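PDB 7BR2: lipolytic enzyme, G-D-S-L family from Bacteroides thetaiotaomicron, which metabolises the drug diltiazem as a gut microbial serine esterase of the SGNH (GDSL) hydrolase family. Local coordinates for residues 68-73 and 372-377; 94-99 and 103-108; 116-121 and 163-168. All blocks are in the same frame, centred on the assembly; numbering follows the deposited sequence.

Interaction 1: residues 68-73 and 372-377; sequences NKRLDG and CQFGFF
Lys69 NZ reaches the C-terminal end of helix 344-377, where it lies 2.9 Å from Phe374 O and is hydrogen-bonded to the side-chain oxygens of Gln378 and Gln379 just beyond the segment. Gln379 also donates its NE2 to Phe374 O, so the amide of that residue serves both the ammonium and the carbonyl oxygen. The lysine gets there because its chain bends at chi3 instead of running straight out. Positive charge beside the last carbonyls of a helix would be expected to suit the negative end of the helix dipole.

The apolar half of the contact is centred on the Phe374 ring. Arg70 CB sits over one face, 3.6 Å from the centroid and 19° off the ring normal, which meets the geometry of a CH-pi contact; its closest ring atom is Phe374 CD1, at 3.4 Å. At the far end of the ring, Phe374 CZ lies 3.6 Å from Gly73 C, so the phenyl group rests on bare backbone there. Only the root of Arg70 takes part. With CG set between the backbone N and the carbonyl carbon (chi1 65°), the rest of the chain runs extended away from Phe374, and its guanidinium forms salt bridges with Asp62 and Asp74.

The segment axes approach to 10.5 Å at 136° between their N-to-C directions, and Phe374 supplies about half of the 231 Å² buried between the segments. This is helix-on-helix packing between helix 64-75 of the SGNH hydrolase fold and the end of the long helix 344-377, remote in sequence.

Interaction 2: residues 94-99 and 103-108; sequences YYEYNG and KEFGEQ
The Phe105 ring has Glu96 CB over one face, while its edge is turned into the face of Tyr97. Glu96 CB stands 3.4 Å from the Phe105 centroid and 8° off the normal, a nearly central CH-pi contact. Beyond CB the glutamate chain folds at chi2 and lays its carboxylate along the same ring, the two planes being 17° apart; Glu96 CD comes to 3.5 Å from Phe105 CE1.

The second aromatic contact is a T-shaped (edge-to-face) pair. The centroids of Phe105 and Tyr97 are 5.1 Å apart and the planes stand at 87°, with Phe105 CE2 3.6 Å from Tyr97 CE2. Phe105 is thus wedged between neighbouring residues of one 3-10 turn, meeting the first with a face and the second with an edge. Its CG is anti to the backbone N, which carries the ring off helix 102-125 and across to that turn.

Tyr97 continues past the phenylalanine along the helix surface, and its OH comes to 3.6 Å from Gly106 CA, where the glycine offers plain backbone to the ring. The hydroxyl is hydrogen-bonded to Thr158 OG1 and Ser92 O, which fixes the far end of this buried ring.

Tyr97 N bonds back to Tyr94 O, and Asn98 N to Tyr95 O, consistent with the 3-10 geometry of 95-97. A T-shaped aromatic pair thus holds the 3-10 turn of the connection from strand 82-85 to helix 102-125 against the start of that helix, in a beta-alpha unit of the SGNH hydrolase fold.

Interaction 3: residues 116-121 and 163-168; sequences NFQQME and IEYQRE
Helices 116-121 and 163-168 run in nearly the same direction, with a signed crossing angle of -25°. Their axes come no closer than 11.8 Å, and the nearest CA atoms, those of Phe117 and Gln166, are 8.5 Å apart. At this spacing the backbones do not meet, and long side chains bridge the interval.

Phe117 and Tyr165 do most of the bridging. Both have CG anti to the backbone N (chi1 173° for Phe117), which swings each ring out into the space between the helices. Phe117 CD2 lies 3.8 Å from Tyr165 CE1. The centroids are 6.0 Å apart and the ring planes almost perpendicular, at 84°, but the approach is oblique, so the pair touches through neighbouring ring carbons without forming a stack. On the same side of the Phe117 ring plane, but at the opposite rim, Phe117 CE1 lies 4.2 Å from Gln166 CG.

Near-parallel helices joined by intervening strand 131-136 are what a beta-alpha-beta architecture produces: helices 102-125 and 155-173 both belong to the alpha/beta layer around the five-stranded parallel sheet of the SGNH hydrolase fold. Phe117 also meets the nearly parallel ring of Phe87, and Gln166 NE2 makes a weak hydrogen bond to Val85 O, which ties this interface to the end of strand 82-85.

Toward the outer side, the Tyr165 hydroxyl lies against the chain of Gln118, its OH 3.6 Å from Gln118 CG; the two side chains cross at about a right angle. The tyrosine side chain also touches Ile114 and Tyr110, about one and two turns before Gln118 on helix 102-125. Glu121 bonds through OE2 to Ser169, Arg172 and Asn173, adding a polar tie between the same helices farther toward their C-terminal ends.

Overall arrangement
Helix 102-125 carries interactions 2 and 3 and is touched by interaction 1. Its first turns hold interaction 2 and a later part interaction 3, their centres 20 Å and nearest atoms about 8 Å apart. Interaction 1 lies off to one side of that line, its centre 20 Å from that of interaction 3, and touches it: Asn68 OD1 is 3.6 Å from Gln119 CB, and Leu71 CD2 is 3.8 Å from Met120 CE. The centres of interactions 1 and 2 are 27 Å apart. Along the chain, interaction 2 closes before interaction 3 opens, and both fall between the two segments of interaction 1. Interactions 2 and 3 thus pack the SGNH domain internally, whereas interaction 1 joins it to helix 344-377.

Interaction 1: residues 68-73 and 372-377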
loop_
_atom_site.group_PDB
_atom_site.type_symbol
_atom_site.label_atom_id
_atom_site.label_comp_id
_atom_site.label_asym_id
_atom_site.label_seq_id
_atom_site.Cartn_x
_atom_site.Cartn_y
_atom_site.Cartn_z
ATOM N N ASN A 68 14.266 -16.744 -2.343
ATOM C CA ASN A 68 15.352 -17.056 -3.264
ATOM C C ASN A 68 14.990 -18.213 -4.186
ATOM O O ASN A 68 15.319 -18.179 -5.377
ATOM C CB ASN A 68 16.632 -17.388 -2.491
ATOM C CG ASN A 68 17.792 -17.726 -3.416
ATOM O OD1 ASN A 68 18.308 -16.856 -4.117
ATOM N ND2 ASN A 68 18.173 -19.000 -3.459
ATOM N N LYS A 69 14.376 -19.279 -3.639
ATOM C CA LYS A 69 13.951 -20.414 -4.470
ATOM C C LYS A 69 13.053 -19.974 -5.620
ATOM O O LYS A 69 13.098 -20.561 -6.709
ATOM C CB LYS A 69 13.164 -21.457 -3.665
ATOM C CG LYS A 69 13.877 -22.388 -2.730
ATOM C CD LYS A 69 12.838 -23.411 -2.208
ATOM C CE LYS A 69 11.510 -22.718 -1.928
ATOM N NZ LYS A 69 10.285 -23.553 -2.069
ATOM N N ARG A 70 12.188 -18.981 -5.384
ATOM C CA ARG A 70 11.164 -18.649 -6.378
ATOM C C ARG A 70 11.469 -17.399 -7.206
ATOM O O ARG A 70 10.609 -16.969 -7.978
ATOM C CB ARG A 70 9.795 -18.496 -5.714
ATOM C CG ARG A 70 9.671 -17.347 -4.744
ATOM C CD ARG A 70 8.242 -17.292 -4.201
ATOM N NE ARG A 70 8.122 -16.517 -2.964
ATOM C CZ ARG A 70 7.737 -15.247 -2.907
ATOM N NH1 ARG A 70 7.428 -14.593 -4.029
ATOM N NH2 ARG A 70 7.647 -14.634 -1.729
ATOM N N LEU A 71 12.654 -16.798 -7.056
ATOM C CA LEU A 71 13.002 -15.643 -7.896
ATOM C C LEU A 71 12.773 -15.878 -9.402
ATOM O O LEU A 71 12.164 -15.039 -10.077
ATOM C CB LEU A 71 14.457 -15.236 -7.661
ATOM C CG LEU A 71 14.776 -14.501 -6.364
ATOM C CD1 LEU A 71 16.257 -14.127 -6.324
ATOM C CD2 LEU A 71 13.888 -13.294 -6.208
ATOM N N ASP A 72 13.272 -16.987 -9.962
ATOM C CA ASP A 72 13.163 -17.177 -11.413
ATOM C C ASP A 72 11.704 -17.296 -11.863
ATOM O O ASP A 72 11.275 -16.620 -12.810
ATOM C CB ASP A 72 13.931 -18.421 -11.873
ATOM C CG ASP A 72 15.430 -18.216 -11.964
ATOM O OD1 ASP A 72 15.873 -17.136 -12.400
ATOM O OD2 ASP A 72 16.175 -19.163 -11.633
ATOM N N GLY A 73 10.936 -18.176 -11.210
ATOM C CA GLY A 73 9.593 -18.522 -11.657
ATOM C C GLY A 73 8.488 -17.594 -11.195
ATOM O O GLY A 73 7.370 -17.665 -11.719
ATOM N N CYS A 372 0.787 -22.887 -4.098
ATOM C CA CYS A 372 0.734 -24.282 -4.529
ATOM C C CYS A 372 2.000 -24.657 -5.288
ATOM O O CYS A 372 2.598 -25.718 -5.049
ATOM C CB CYS A 372 -0.517 -24.534 -5.381
ATOM S SG CYS A 372 -2.021 -24.505 -4.371
ATOM N N GLN A 373 2.488 -23.739 -6.114
ATOM C CA GLN A 373 3.609 -24.089 -6.979
ATOM C C GLN A 373 4.918 -24.160 -6.204
ATOM O O GLN A 373 5.654 -25.144 -6.320
ATOM C CB GLN A 373 3.717 -23.103 -8.150
ATOM C CG GLN A 373 2.676 -23.356 -9.256
ATOM C CD GLN A 373 2.793 -24.744 -9.911
ATOM O OE1 GLN A 373 3.753 -25.470 -9.678
ATOM N NE2 GLN A 373 1.814 -25.096 -10.750
ATOM N N PHE A 374 5.248 -23.118 -5.435
ATOM C CA PHE A 374 6.555 -23.080 -4.784
ATOM C C PHE A 374 6.550 -23.648 -3.365
ATOM O O PHE A 374 7.579 -24.161 -2.905
ATOM C CB PHE A 374 7.086 -21.644 -4.786
ATOM C CG PHE A 374 7.275 -21.100 -6.161
ATOM C CD1 PHE A 374 8.413 -21.394 -6.887
ATOM C CD2 PHE A 374 6.293 -20.312 -6.752
ATOM C CE1 PHE A 374 8.569 -20.901 -8.179
ATOM C CE2 PHE A 374 6.443 -19.815 -8.033
ATOM C CZ PHE A 374 7.581 -20.113 -8.751
ATOM N N GLY A 375 5.421 -23.600 -2.669
ATOM C CA GLY A 375 5.323 -24.177 -1.349
ATOM C C GLY A 375 4.996 -25.656 -1.324
ATOM O O GLY A 375 5.076 -26.265 -0.256
ATOM N N PHE A 376 4.633 -26.261 -2.465
ATOM C CA PHE A 376 4.425 -27.708 -2.495
ATOM C C PHE A 376 5.038 -28.378 -3.729
ATOM O O PHE A 376 5.851 -29.297 -3.590
ATOM C CB PHE A 376 2.937 -28.057 -2.404
ATOM C CG PHE A 376 2.662 -29.512 -2.570
ATOM C CD1 PHE A 376 2.956 -30.407 -1.549
ATOM C CD2 PHE A 376 2.113 -30.002 -3.746
ATOM C CE1 PHE A 376 2.708 -31.760 -1.696
ATOM C CE2 PHE A 376 1.858 -31.354 -3.896
ATOM C CZ PHE A 376 2.158 -32.236 -2.866
ATOM N N PHE A 377 4.667 -27.935 -4.937
ATOM C CA PHE A 377 5.015 -28.703 -6.134
ATOM C C PHE A 377 6.504 -28.662 -6.451
ATOM O O PHE A 377 7.041 -29.651 -6.957
ATOM C CB PHE A 377 4.205 -28.219 -7.342
ATOM C CG PHE A 377 2.805 -28.719 -7.343
ATOM C CD1 PHE A 377 2.558 -30.082 -7.401
ATOM C CD2 PHE A 377 1.730 -27.847 -7.276
ATOM C CE1 PHE A 377 1.266 -30.573 -7.374
ATOM C CE2 PHE A 377 0.425 -28.332 -7.259
ATOM C CZ PHE A 377 0.195 -29.699 -7.310
#

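Interaction 2: residues 94-99 and 103-108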
loop_
_atom_site.group_PDB
_atom_site.type_symbol
_atom_site.label_atom_id
_atom_site.label_comp_id
_atom_site.label_asym_id
_atom_site.label_seq_id
_atom_site.Cartn_x
_atom_site.Cartn_y
_atom_site.Cartn_z
ATOM N N TYR A 94 10.187 -17.477 16.300
ATOM C CA TYR A 94 9.080 -17.079 17.165
ATOM C C TYR A 94 9.189 -17.578 18.610
ATOM O O TYR A 94 9.672 -16.855 19.490
ATOM C CB TYR A 94 7.768 -17.559 16.542
ATOM C CG TYR A 94 7.441 -16.918 15.206
ATOM C CD1 TYR A 94 6.727 -15.725 15.151
ATOM C CD2 TYR A 94 7.832 -17.508 14.001
ATOM C CE1 TYR A 94 6.410 -15.133 13.947
ATOM C CE2 TYR A 94 7.515 -16.916 12.774
ATOM C CZ TYR A 94 6.802 -15.726 12.764
ATOM O OH TYR A 94 6.480 -15.112 11.582
ATOM N N TYR A 95 8.746 -18.813 18.864
ATOM C CA TYR A 95 8.513 -19.258 20.240
ATOM C C TYR A 95 9.813 -19.379 21.036
ATOM O O TYR A 95 9.835 -19.098 22.242
ATOM C CB TYR A 95 7.746 -20.581 20.239
ATOM C CG TYR A 95 6.282 -20.438 19.874
ATOM C CD1 TYR A 95 5.863 -20.506 18.548
ATOM C CD2 TYR A 95 5.318 -20.237 20.857
ATOM C CE1 TYR A 95 4.520 -20.380 18.207
ATOM C CE2 TYR A 95 3.970 -20.110 20.527
ATOM C CZ TYR A 95 3.576 -20.183 19.200
ATOM O OH TYR A 95 2.240 -20.053 18.865
ATOM N N GLU A 96 10.903 -19.799 20.388
ATOM C CA GLU A 96 12.160 -20.022 21.096
ATOM C C GLU A 96 12.727 -18.769 21.751
ATOM O O GLU A 96 13.650 -18.891 22.565
ATOM C CB GLU A 96 13.221 -20.586 20.152
ATOM C CG GLU A 96 13.012 -22.012 19.679
ATOM C CD GLU A 96 12.091 -22.118 18.473
ATOM O OE1 GLU A 96 11.259 -21.204 18.261
ATOM O OE2 GLU A 96 12.240 -23.100 17.713
ATOM N N TYR A 97 12.222 -17.575 21.428
ATOM C CA TYR A 97 12.725 -16.385 22.109
ATOM C C TYR A 97 12.338 -16.376 23.576
ATOM O O TYR A 97 12.986 -15.683 24.368
ATOM C CB TYR A 97 12.221 -15.102 21.440
ATOM C CG TYR A 97 12.990 -14.746 20.198
ATOM C CD1 TYR A 97 14.288 -14.242 20.285
ATOM C CD2 TYR A 97 12.439 -14.929 18.933
ATOM C CE1 TYR A 97 15.014 -13.924 19.150
ATOM C CE2 TYR A 97 13.159 -14.615 17.787
ATOM C CZ TYR A 97 14.449 -14.114 17.901
ATOM O OH TYR A 97 15.182 -13.800 16.776
ATOM N N ASN A 98 11.300 -17.121 23.953
ATOM C CA ASN A 98 10.886 -17.211 25.343
ATOM C C ASN A 98 11.402 -18.480 26.005
ATOM O O ASN A 98 10.969 -18.822 27.114
ATOM C CB ASN A 98 9.362 -17.125 25.432
ATOM C CG ASN A 98 8.825 -15.779 24.957
ATOM O OD1 ASN A 98 9.530 -14.765 24.968
ATOM N ND2 ASN A 98 7.583 -15.774 24.507
ATOM N N GLY A 99 12.314 -19.191 25.341
ATOM C CA GLY A 99 12.896 -20.404 25.868
ATOM C C GLY A 99 14.251 -20.145 26.504
ATOM O O GLY A 99 14.649 -19.009 26.773
ATOM N N LYS A 103 19.224 -15.970 23.256
ATOM C CA LYS A 103 20.284 -15.220 22.585
ATOM C C LYS A 103 20.913 -16.033 21.459
ATOM O O LYS A 103 21.067 -15.546 20.326
ATOM C CB LYS A 103 21.343 -14.798 23.620
ATOM C CG LYS A 103 22.581 -14.039 23.088
ATOM C CD LYS A 103 23.438 -13.438 24.228
ATOM C CE LYS A 103 24.596 -12.592 23.693
ATOM N NZ LYS A 103 25.541 -12.099 24.761
ATOM N N GLU A 104 21.230 -17.289 21.745
ATOM C CA GLU A 104 21.833 -18.164 20.750
ATOM C C GLU A 104 20.864 -18.431 19.597
ATOM O O GLU A 104 21.265 -18.442 18.427
ATOM C CB GLU A 104 22.240 -19.466 21.448
ATOM C CG GLU A 104 23.157 -19.215 22.674
ATOM C CD GLU A 104 22.374 -19.061 23.993
ATOM O OE1 GLU A 104 21.256 -18.491 23.957
ATOM O OE2 GLU A 104 22.896 -19.462 25.063
ATOM N N PHE A 105 19.568 -18.571 19.911
ATOM C CA PHE A 105 18.542 -18.738 18.884
ATOM C C PHE A 105 18.486 -17.527 17.963
ATOM O O PHE A 105 18.469 -17.666 16.737
ATOM C CB PHE A 105 17.184 -18.948 19.545
ATOM C CG PHE A 105 16.032 -19.052 18.579
ATOM C CD1 PHE A 105 15.784 -20.227 17.888
ATOM C CD2 PHE A 105 15.202 -17.964 18.354
ATOM C CE1 PHE A 105 14.712 -20.319 17.006
ATOM C CE2 PHE A 105 14.137 -18.050 17.471
ATOM C CZ PHE A 105 13.895 -19.228 16.797
ATOM N N GLY A 106 18.404 -16.328 18.549
ATOM C CA GLY A 106 18.406 -15.111 17.760
ATOM C C GLY A 106 19.609 -15.015 16.850
ATOM O O GLY A 106 19.489 -14.629 15.684
ATOM N N GLU A 107 20.785 -15.391 17.362
ATOM C CA GLU A 107 21.995 -15.290 16.551
ATOM C C GLU A 107 21.977 -16.307 15.416
ATOM O O GLU A 107 22.329 -15.982 14.274
ATOM C CB GLU A 107 23.238 -15.467 17.423
ATOM C CG GLU A 107 24.548 -15.577 16.649
ATOM C CD GLU A 107 24.984 -14.244 16.081
ATOM O OE1 GLU A 107 24.527 -13.206 16.596
ATOM O OE2 GLU A 107 25.784 -14.227 15.128
ATOM N N GLN A 108 21.521 -17.529 15.701
ATOM C CA GLN A 108 21.454 -18.550 14.664
ATOM C C GLN A 108 20.456 -18.157 13.580
ATOM O O GLN A 108 20.725 -18.325 12.385
ATOM C CB GLN A 108 21.055 -19.886 15.299
ATOM C CG GLN A 108 22.124 -20.414 16.245
ATOM C CD GLN A 108 21.711 -21.661 17.013
ATOM O OE1 GLN A 108 20.519 -21.917 17.227
ATOM N NE2 GLN A 108 22.708 -22.413 17.488
#

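Interaction 3: residues 116-121 and 163-168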
loop_
_atom_site.group_PDB
_atom_site.type_symbol
_atom_site.label_atom_id
_atom_site.label_comp_id
_atom_site.label_asym_id
_atom_site.label_seq_id
_atom_site.Cartn_x
_atom_site.Cartn_y
_atom_site.Cartn_z
ATOM N N ASN A 116 20.871 -16.762 3.464
ATOM C CA ASN A 116 19.952 -16.863 2.324
ATOM C C ASN A 116 19.860 -15.548 1.544
ATOM O O ASN A 116 19.862 -15.537 0.290
ATOM C CB ASN A 116 18.578 -17.306 2.807
ATOM C CG ASN A 116 18.606 -18.711 3.330
ATOM O OD1 ASN A 116 19.147 -19.608 2.675
ATOM N ND2 ASN A 116 18.069 -18.916 4.531
ATOM N N PHE A 117 19.817 -14.426 2.269
ATOM C CA PHE A 117 19.756 -13.132 1.607
ATOM C C PHE A 117 20.924 -12.943 0.659
ATOM O O PHE A 117 20.769 -12.287 -0.366
ATOM C CB PHE A 117 19.731 -11.986 2.617
ATOM C CG PHE A 117 19.840 -10.621 1.983
ATOM C CD1 PHE A 117 18.723 -10.008 1.438
ATOM C CD2 PHE A 117 21.055 -9.958 1.921
ATOM C CE1 PHE A 117 18.809 -8.757 0.851
ATOM C CE2 PHE A 117 21.152 -8.703 1.330
ATOM C CZ PHE A 117 20.026 -8.102 0.796
ATOM N N GLN A 118 22.096 -13.492 0.994
ATOM C CA GLN A 118 23.275 -13.315 0.146
ATOM C C GLN A 118 23.096 -14.011 -1.199
ATOM O O GLN A 118 23.563 -13.514 -2.234
ATOM C CB GLN A 118 24.526 -13.836 0.867
ATOM C CG GLN A 118 25.085 -12.883 1.948
ATOM C CD GLN A 118 26.241 -13.487 2.747
ATOM O OE1 GLN A 118 26.035 -14.192 3.733
ATOM N NE2 GLN A 118 27.467 -13.184 2.329
ATOM N N GLN A 119 22.433 -15.168 -1.203
ATOM C CA GLN A 119 22.056 -15.801 -2.463
ATOM C C GLN A 119 21.197 -14.851 -3.290
ATOM O O GLN A 119 21.470 -14.589 -4.473
ATOM C CB GLN A 119 21.300 -17.093 -2.155
ATOM C CG GLN A 119 22.124 -18.197 -1.476
ATOM C CD GLN A 119 23.332 -18.612 -2.285
ATOM O OE1 GLN A 119 24.435 -18.104 -2.094
ATOM N NE2 GLN A 119 23.116 -19.517 -3.227
ATOM N N MET A 120 20.178 -14.280 -2.652
ATOM C CA MET A 120 19.338 -13.320 -3.371
ATOM C C MET A 120 20.152 -12.122 -3.862
ATOM O O MET A 120 20.001 -11.687 -5.010
ATOM C CB MET A 120 18.191 -12.845 -2.482
ATOM C CG MET A 120 17.243 -13.937 -2.022
ATOM S SD MET A 120 15.859 -13.178 -1.165
ATOM C CE MET A 120 14.859 -12.852 -2.577
ATOM N N GLU A 121 21.035 -11.605 -3.006
ATOM C CA GLU A 121 21.829 -10.416 -3.296
ATOM C C GLU A 121 22.665 -10.633 -4.537
ATOM O O GLU A 121 22.740 -9.767 -5.421
ATOM C CB GLU A 121 22.735 -10.130 -2.103
ATOM C CG GLU A 121 23.452 -8.811 -2.092
ATOM C CD GLU A 121 24.538 -8.788 -1.028
ATOM O OE1 GLU A 121 24.880 -9.865 -0.501
ATOM O OE2 GLU A 121 25.040 -7.696 -0.711
ATOM N N ILE A 163 17.407 -6.066 9.040
ATOM C CA ILE A 163 17.177 -4.842 8.282
ATOM C C ILE A 163 18.462 -4.030 8.146
ATOM O O ILE A 163 18.714 -3.426 7.101
ATOM C CB ILE A 163 16.047 -4.029 8.928
ATOM C CG1 ILE A 163 14.745 -4.830 8.840
ATOM C CG2 ILE A 163 15.915 -2.682 8.242
ATOM C CD1 ILE A 163 13.554 -4.185 9.471
ATOM N N GLU A 164 19.309 -4.023 9.179
ATOM C CA GLU A 164 20.597 -3.337 9.066
ATOM C C GLU A 164 21.503 -4.022 8.055
ATOM O O GLU A 164 22.231 -3.350 7.308
ATOM C CB GLU A 164 21.282 -3.239 10.434
ATOM C CG GLU A 164 21.161 -1.874 11.117
ATOM C CD GLU A 164 21.482 -0.694 10.174
ATOM O OE1 GLU A 164 22.654 -0.578 9.732
ATOM O OE2 GLU A 164 20.581 0.129 9.895
ATOM N N TYR A 165 21.479 -5.355 8.013
ATOM C CA TYR A 165 22.230 -6.034 6.962
ATOM C C TYR A 165 21.715 -5.633 5.578
ATOM O O TYR A 165 22.508 -5.411 4.648
ATOM C CB TYR A 165 22.166 -7.544 7.139
ATOM C CG TYR A 165 23.210 -8.237 6.306
ATOM C CD1 TYR A 165 22.998 -8.479 4.950
ATOM C CD2 TYR A 165 24.416 -8.622 6.857
ATOM C CE1 TYR A 165 23.955 -9.091 4.170
ATOM C CE2 TYR A 165 25.386 -9.249 6.085
ATOM C CZ TYR A 165 25.147 -9.477 4.742
ATOM O OH TYR A 165 26.104 -10.094 3.974
ATOM N N GLN A 166 20.389 -5.507 5.435
ATOM C CA GLN A 166 19.824 -5.003 4.186
ATOM C C GLN A 166 20.349 -3.608 3.859
ATOM O O GLN A 166 20.763 -3.342 2.725
ATOM C CB GLN A 166 18.301 -4.969 4.272
ATOM C CG GLN A 166 17.605 -6.264 4.024
ATOM C CD GLN A 166 16.112 -6.087 4.062
ATOM O OE1 GLN A 166 15.517 -5.984 5.134
ATOM N NE2 GLN A 166 15.492 -6.027 2.888
ATOM N N ARG A 167 20.305 -2.696 4.837
ATOM C CA ARG A 167 20.731 -1.313 4.609
ATOM C C ARG A 167 22.171 -1.261 4.109
ATOM O O ARG A 167 22.480 -0.575 3.126
ATOM C CB ARG A 167 20.555 -0.485 5.891
ATOM C CG ARG A 167 20.819 1.029 5.734
ATOM C CD ARG A 167 21.021 1.759 7.092
ATOM N NE ARG A 167 19.861 1.725 8.000
ATOM C CZ ARG A 167 18.866 2.622 8.007
ATOM N NH1 ARG A 167 18.869 3.646 7.156
ATOM N NH2 ARG A 167 17.860 2.505 8.871
ATOM N N GLU A 168 23.062 -2.015 4.754
ATOM C CA GLU A 168 24.465 -1.959 4.366
ATOM C C GLU A 168 24.708 -2.627 3.020
ATOM O O GLU A 168 25.544 -2.147 2.237
ATOM C CB GLU A 168 25.326 -2.593 5.458
ATOM C CG GLU A 168 25.121 -1.884 6.791
ATOM C CD GLU A 168 25.706 -2.613 7.986
ATOM O OE1 GLU A 168 26.317 -3.690 7.802
ATOM O OE2 GLU A 168 25.537 -2.104 9.120
#